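Local coordinates for 6-phosphogluconolactonase (Leishmania braziliensis, PDB 3CSS), which probably hydrolyses 6-phosphogluconolactone to 6-phosphogluconate, the second step in the oxidative stage of the pentose phosphate pathway, at residues 94-97 and 98-101; 238-241 and 242-246. All coordinates share one frame; numbering follows the deposited sequence. Where two conformers were deposited one is given.

Contact 1 of 2, residues 94-97 and 98-101; sequences ALLR and DVPS
Asp98, Val99 and Arg97 carry the local contact through which the chain leaves helix 87-96 by a type I beta turn, Leu96 to Val99. The amide of Val99 closes this turn by donating to the carbonyl of Leu96 (N to O 3.1 Å), and the amide of Asp98 closes the overlapping turn just before it by donating to the carbonyl of Leu95 (N to O 3.2 Å). Arg97 and Asp98, at the two corners of the type I turn, send their side chains the same way and lie alongside each other. CG of Arg97 is wedged between its own backbone N and carbonyl carbon (chi1 60°), and from there the chain runs extended to NE, folding back toward the preceding helical turn, where NE is bonded to Lys93 O. This course carries the guanidinium over Asp98, whose OD2 lies over one face of it, 3.2 Å from Arg97 NH1. With the two planes 64° apart and no N-H aimed at the oxygen, the salt bridge rests on charge alone; the directional bond to OD2 comes from NE2 of His57, on helix 50-59. The other side chains at the turn, Leu95, Leu96 and Val99, are apolar. CG2 of Val99 approaches both leucines obliquely, at 4.1 Å from Leu95 CD1 and 4.0 Å from Leu96 CD2. Phe71 of strand 69-77 touches all three of these side chains, so this part of the chain packs against the main sheet while the guanidinium of Arg97 stays near solvent. The same Val99 methyl, CG2, also comes within 3.7 Å of Leu95 O.

Contact 2 of 2, residues 238-241 and 242-246; sequences DPLP and VSRFL
Pro241 and Arg244 meet where an extended approach turns into a 3-10 segment, 242-246, in the connection between helix 225-232 and strand 252-257. The carbonyl of Pro241 accepts the amide of Arg244 (N to O 3.0 Å, 167° at the hydrogen), the three-residue spacing expected of a 3-10 turn. Next along the segment, Leu246 N bonds to Ser243 O, while the bond from Phe245 N to Val242 O is weak. Side chains close round the first turn. In the conformer given, OG of Ser243 lies 3.7 Å from CB of Pro241 and is hydrogen-bonded to Gly167 O. On the outer side, Leu240 and Arg244 cross at about a right angle: the branched end of the leucine sits against the aliphatic stem of the arginine, with CG of Leu240 3.9 Å from CD of Arg244. That stem leaves with CG anti to the backbone N (chi1 -169°) and stays extended to NE, which carries the guanidinium alongside the leucine toward helix 225-232. There NH1 bonds to the carbonyls of Gly230, in the last turn of that helix, and Ser233, just past it, so the positive group probably interacts favourably with the negative pole of the helix. Trp226 of the same helix touches Pro241, and Phe245 packs on Ile209 of helix 206-211. Back at the turn itself, CB of Arg244 lies 3.4 Å from Pro241 O, the carbonyl oxygen that its own amide engages.

In the fold
Contacts 1 and 2 are both local turns of chain, a type I turn in one and the first turn of a 3-10 segment in the other, set at two distant places in one fold. Their centres are 34 Å apart, on opposite sides of the chain's centre, and their nearest atoms are about 21 Å apart. Along the chain they come in series: contact 1 follows helix 87-96 into the loop, whereas contact 2 lies after helix 225-232. Contact 1 packs on Phe71 of strand 69-77, while contact 2 lies in the connection leading to strand 252-257; both strands belong to one mixed sheet. Each turn shapes a connection of this single-chain enzyme.

Contact 1 of 2, residues 94-97 and 98-101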
ATOM      1  N   ALA A  94       2.755 -14.446  -7.573  1.00 23.58           N
ATOM      2  CA  ALA A  94       1.680 -14.880  -6.702  1.00 23.79           C
ATOM      3  C   ALA A  94       0.323 -14.839  -7.394  1.00 24.56           C
ATOM      4  O   ALA A  94      -0.525 -15.685  -7.107  1.00 24.73           O
ATOM      5  CB  ALA A  94       1.651 -14.060  -5.396  1.00 22.91           C
ATOM      6  N   LEU A  95       0.113 -13.882  -8.307  1.00 24.88           N
ATOM      7  CA  LEU A  95      -1.248 -13.594  -8.765  1.00 25.02           C
ATOM      8  C   LEU A  95      -1.388 -12.971 -10.158  1.00 25.19           C
ATOM      9  O   LEU A  95      -2.179 -13.453 -10.977  1.00 25.49           O
ATOM     10  CB  LEU A  95      -1.942 -12.699  -7.723  1.00 25.46           C
ATOM     11  CG  LEU A  95      -3.282 -12.066  -8.113  1.00 25.02           C
ATOM     12  CD1 LEU A  95      -4.365 -13.147  -8.279  1.00 26.10           C
ATOM     13  CD2 LEU A  95      -3.722 -11.016  -7.121  1.00 25.71           C
ATOM     14  N   LEU A  96      -0.658 -11.888 -10.425  1.00 25.47           N
ATOM     15  CA  LEU A  96      -0.939 -11.056 -11.596  1.00 25.36           C
ATOM     16  C   LEU A  96      -0.563 -11.725 -12.908  1.00 25.61           C
ATOM     17  O   LEU A  96      -1.016 -11.313 -13.980  1.00 26.27           O
ATOM     18  CB  LEU A  96      -0.266  -9.667 -11.477  1.00 25.78           C
ATOM     19  CG  LEU A  96      -0.626  -8.831 -10.251  1.00 25.33           C
ATOM     20  CD1 LEU A  96       0.074  -7.484 -10.299  1.00 26.87           C
ATOM     21  CD2 LEU A  96      -2.141  -8.612 -10.172  1.00 26.38           C
ATOM     22  N   ARG A  97       0.239 -12.784 -12.834  1.00 25.23           N
ATOM     23  CA  ARG A  97       0.549 -13.570 -14.031  1.00 25.94           C
ATOM     24  C   ARG A  97      -0.725 -14.034 -14.763  1.00 26.31           C
ATOM     25  O   ARG A  97      -0.714 -14.180 -15.993  1.00 26.77           O
ATOM     26  CB  ARG A  97       1.454 -14.758 -13.671  1.00 25.72           C
ATOM     27  CG  ARG A  97       0.863 -15.734 -12.664  1.00 27.20           C
ATOM     28  CD  ARG A  97       1.911 -16.678 -12.120  1.00 28.33           C
ATOM     29  NE  ARG A  97       1.375 -17.572 -11.087  1.00 28.30           N
ATOM     30  CZ  ARG A  97       0.823 -18.763 -11.312  1.00 27.70           C
ATOM     31  NH1 ARG A  97       0.691 -19.229 -12.540  1.00 26.22           N
ATOM     32  NH2 ARG A  97       0.373 -19.484 -10.289  1.00 28.02           N
ATOM     33  N   ASP A  98      -1.817 -14.255 -14.029  1.00 26.35           N
ATOM     34  CA  ASP A  98      -3.069 -14.743 -14.622  1.00 26.68           C
ATOM     35  C   ASP A  98      -4.218 -13.727 -14.562  1.00 27.22           C
ATOM     36  O   ASP A  98      -5.377 -14.084 -14.793  1.00 27.38           O
ATOM     37  CB  ASP A  98      -3.470 -16.071 -13.971  1.00 26.48           C
ATOM     38  CG  ASP A  98      -2.493 -17.193 -14.296  1.00 25.82           C
ATOM     39  OD1 ASP A  98      -2.058 -17.303 -15.472  1.00 26.45           O
ATOM     40  OD2 ASP A  98      -2.158 -17.984 -13.388  1.00 25.99           O
ATOM     41  N   VAL A  99      -3.877 -12.466 -14.287  1.00 27.32           N
ATOM     42  CA  VAL A  99      -4.823 -11.348 -14.322  1.00 27.56           C
ATOM     43  C   VAL A  99      -4.614 -10.608 -15.647  1.00 28.07           C
ATOM     44  O   VAL A  99      -3.470 -10.404 -16.076  1.00 28.11           O
ATOM     45  CB  VAL A  99      -4.620 -10.366 -13.119  1.00 27.79           C
ATOM     46  CG1 VAL A  99      -5.513  -9.138 -13.254  1.00 27.20           C
ATOM     47  CG2 VAL A  99      -4.897 -11.070 -11.779  1.00 27.18           C
ATOM     48  N   PRO A 100      -5.713 -10.217 -16.317  1.00 28.07           N
ATOM     49  CA  PRO A 100      -5.572  -9.492 -17.582  1.00 28.38           C
ATOM     50  C   PRO A 100      -4.753  -8.216 -17.425  1.00 28.47           C
ATOM     51  O   PRO A 100      -4.938  -7.478 -16.451  1.00 28.03           O
ATOM     52  CB  PRO A 100      -7.022  -9.188 -17.984  1.00 28.56           C
ATOM     53  CG  PRO A 100      -7.851 -10.184 -17.241  1.00 27.84           C
ATOM     54  CD  PRO A 100      -7.126 -10.392 -15.938  1.00 28.53           C
ATOM     55  N   SER A 101      -3.842  -7.976 -18.371  1.00 28.88           N
ATOM     56  CA  SER A 101      -2.937  -6.820 -18.312  1.00 29.37           C
ATOM     57  C   SER A 101      -3.717  -5.523 -18.241  1.00 28.71           C
ATOM     58  O   SER A 101      -3.275  -4.573 -17.600  1.00 28.89           O
ATOM     59  CB  SER A 101      -2.011  -6.772 -19.534  1.00 29.96           C
ATOM     60  OG  SER A 101      -1.220  -7.946 -19.633  1.00 34.21           O
TER

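Contact 2 of 2, residues 238-241 and 242-246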
ATOM      1  N   ASP A 238       5.071   8.823  22.355  1.00 12.82           N
ATOM      2  CA  ASP A 238       6.400   8.462  21.859  1.00 12.67           C
ATOM      3  C   ASP A 238       6.794   7.063  22.328  1.00 12.31           C
ATOM      4  O   ASP A 238       6.441   6.651  23.460  1.00 12.46           O
ATOM      5  CB  ASP A 238       7.457   9.438  22.359  1.00 12.75           C
ATOM      6  CG  ASP A 238       7.243  10.861  21.841  1.00 12.40           C
ATOM      7  OD1 ASP A 238       7.019  11.007  20.617  1.00 14.39           O
ATOM      8  OD2 ASP A 238       7.297  11.791  22.688  1.00 13.33           O
ATOM      9  N   PRO A 239       7.557   6.339  21.499  1.00 12.96           N
ATOM     10  CA  PRO A 239       8.018   6.678  20.133  1.00 12.56           C
ATOM     11  C   PRO A 239       6.847   6.716  19.154  1.00 13.13           C
ATOM     12  O   PRO A 239       5.972   5.838  19.180  1.00 12.64           O
ATOM     13  CB  PRO A 239       8.982   5.537  19.760  1.00 13.62           C
ATOM     14  CG  PRO A 239       8.723   4.486  20.721  1.00 15.25           C
ATOM     15  CD  PRO A 239       8.045   5.019  21.940  1.00 15.03           C
ATOM     16  N   LEU A 240       6.835   7.742  18.312  1.00 12.42           N
ATOM     17  CA  LEU A 240       5.672   8.054  17.467  1.00 12.09           C
ATOM     18  C   LEU A 240       5.970   7.655  16.016  1.00 12.23           C
ATOM     19  O   LEU A 240       6.896   8.207  15.383  1.00 12.49           O
ATOM     20  CB  LEU A 240       5.318   9.541  17.598  1.00 13.01           C
ATOM     21  CG  LEU A 240       4.002  10.010  16.949  1.00 12.33           C
ATOM     22  CD1 LEU A 240       3.458  11.247  17.653  1.00 13.93           C
ATOM     23  CD2 LEU A 240       4.177  10.273  15.451  1.00 14.23           C
ATOM     24  N   PRO A 241       5.210   6.672  15.485  1.00 13.12           N
ATOM     25  CA  PRO A 241       5.506   6.173  14.129  1.00 13.08           C
ATOM     26  C   PRO A 241       4.971   7.094  13.052  1.00 13.46           C
ATOM     27  O   PRO A 241       3.918   7.706  13.241  1.00 12.76           O
ATOM     28  CB  PRO A 241       4.755   4.828  14.082  1.00 13.24           C
ATOM     29  CG  PRO A 241       3.580   5.035  14.963  1.00 12.90           C
ATOM     30  CD  PRO A 241       4.071   5.951  16.101  1.00 13.66           C
ATOM     31  N   VAL A 242       5.674   7.188  11.924  1.00 13.55           N
ATOM     32  CA  VAL A 242       5.220   8.020  10.832  1.00 13.82           C
ATOM     33  C   VAL A 242       3.809   7.565  10.367  1.00 13.29           C
ATOM     34  O   VAL A 242       2.974   8.405   9.966  1.00 15.09           O
ATOM     35  CB  VAL A 242       6.259   8.064   9.677  1.00 13.41           C
ATOM     36  CG1 VAL A 242       6.267   6.751   8.960  1.00 14.77           C
ATOM     37  CG2 VAL A 242       5.995   9.251   8.738  1.00 16.65           C
ATOM     38  N   SER A 243       3.506   6.272  10.555  1.00 12.96           N
ATOM     39  CA  SER A 243       2.201   5.736  10.150  0.50 12.84           C
ATOM     40  C   SER A 243       0.997   6.196  11.003  1.00 12.52           C
ATOM     41  O   SER A 243      -0.154   5.885  10.672  1.00 13.33           O
ATOM     42  CB  SER A 243       2.268   4.210  10.061  0.50 12.69           C
ATOM     43  OG  SER A 243       2.669   3.675  11.301  0.50 14.87           O
ATOM     44  N   ARG A 244       1.240   6.989  12.057  1.00 12.59           N
ATOM     45  CA  ARG A 244       0.155   7.645  12.783  1.00 12.55           C
ATOM     46  C   ARG A 244      -0.724   8.518  11.870  1.00 12.07           C
ATOM     47  O   ARG A 244      -1.869   8.816  12.233  1.00 13.12           O
ATOM     48  CB  ARG A 244       0.687   8.439  13.972  1.00 12.66           C
ATOM     49  CG  ARG A 244      -0.392   8.930  14.919  1.00 12.21           C
ATOM     50  CD  ARG A 244       0.156   9.620  16.166  1.00 13.46           C
ATOM     51  NE  ARG A 244      -0.938  10.229  16.947  1.00 12.57           N
ATOM     52  CZ  ARG A 244      -1.710   9.600  17.824  1.00 11.71           C
ATOM     53  NH1 ARG A 244      -1.556   8.320  18.093  1.00 12.87           N
ATOM     54  NH2 ARG A 244      -2.653  10.276  18.464  1.00 13.27           N
ATOM     55  N   PHE A 245      -0.247   8.905  10.674  1.00 12.44           N
ATOM     56  CA  PHE A 245      -1.127   9.631   9.736  1.00 12.57           C
ATOM     57  C   PHE A 245      -2.403   8.851   9.386  1.00 12.12           C
ATOM     58  O   PHE A 245      -3.407   9.436   8.936  1.00 11.91           O
ATOM     59  CB  PHE A 245      -0.383  10.062   8.457  1.00 13.23           C
ATOM     60  CG  PHE A 245      -0.163   8.959   7.459  1.00 14.55           C
ATOM     61  CD1 PHE A 245      -1.158   8.611   6.545  1.00 13.82           C
ATOM     62  CD2 PHE A 245       1.061   8.273   7.407  1.00 14.03           C
ATOM     63  CE1 PHE A 245      -0.948   7.577   5.631  1.00 13.85           C
ATOM     64  CE2 PHE A 245       1.281   7.264   6.469  1.00 14.58           C
ATOM     65  CZ  PHE A 245       0.271   6.916   5.593  1.00 15.26           C
ATOM     66  N   LEU A 246      -2.371   7.531   9.563  1.00 11.98           N
ATOM     67  CA  LEU A 246      -3.573   6.699   9.324  1.00 12.63           C
ATOM     68  C   LEU A 246      -4.795   7.101  10.171  1.00 12.79           C
ATOM     69  O   LEU A 246      -5.943   6.882   9.780  1.00 11.96           O
ATOM     70  CB  LEU A 246      -3.229   5.225   9.548  1.00 13.08           C
ATOM     71  CG  LEU A 246      -2.299   4.596   8.524  1.00 13.05           C
ATOM     72  CD1 LEU A 246      -1.912   3.178   8.970  1.00 15.60           C
ATOM     73  CD2 LEU A 246      -2.906   4.607   7.084  1.00 13.77           C
TER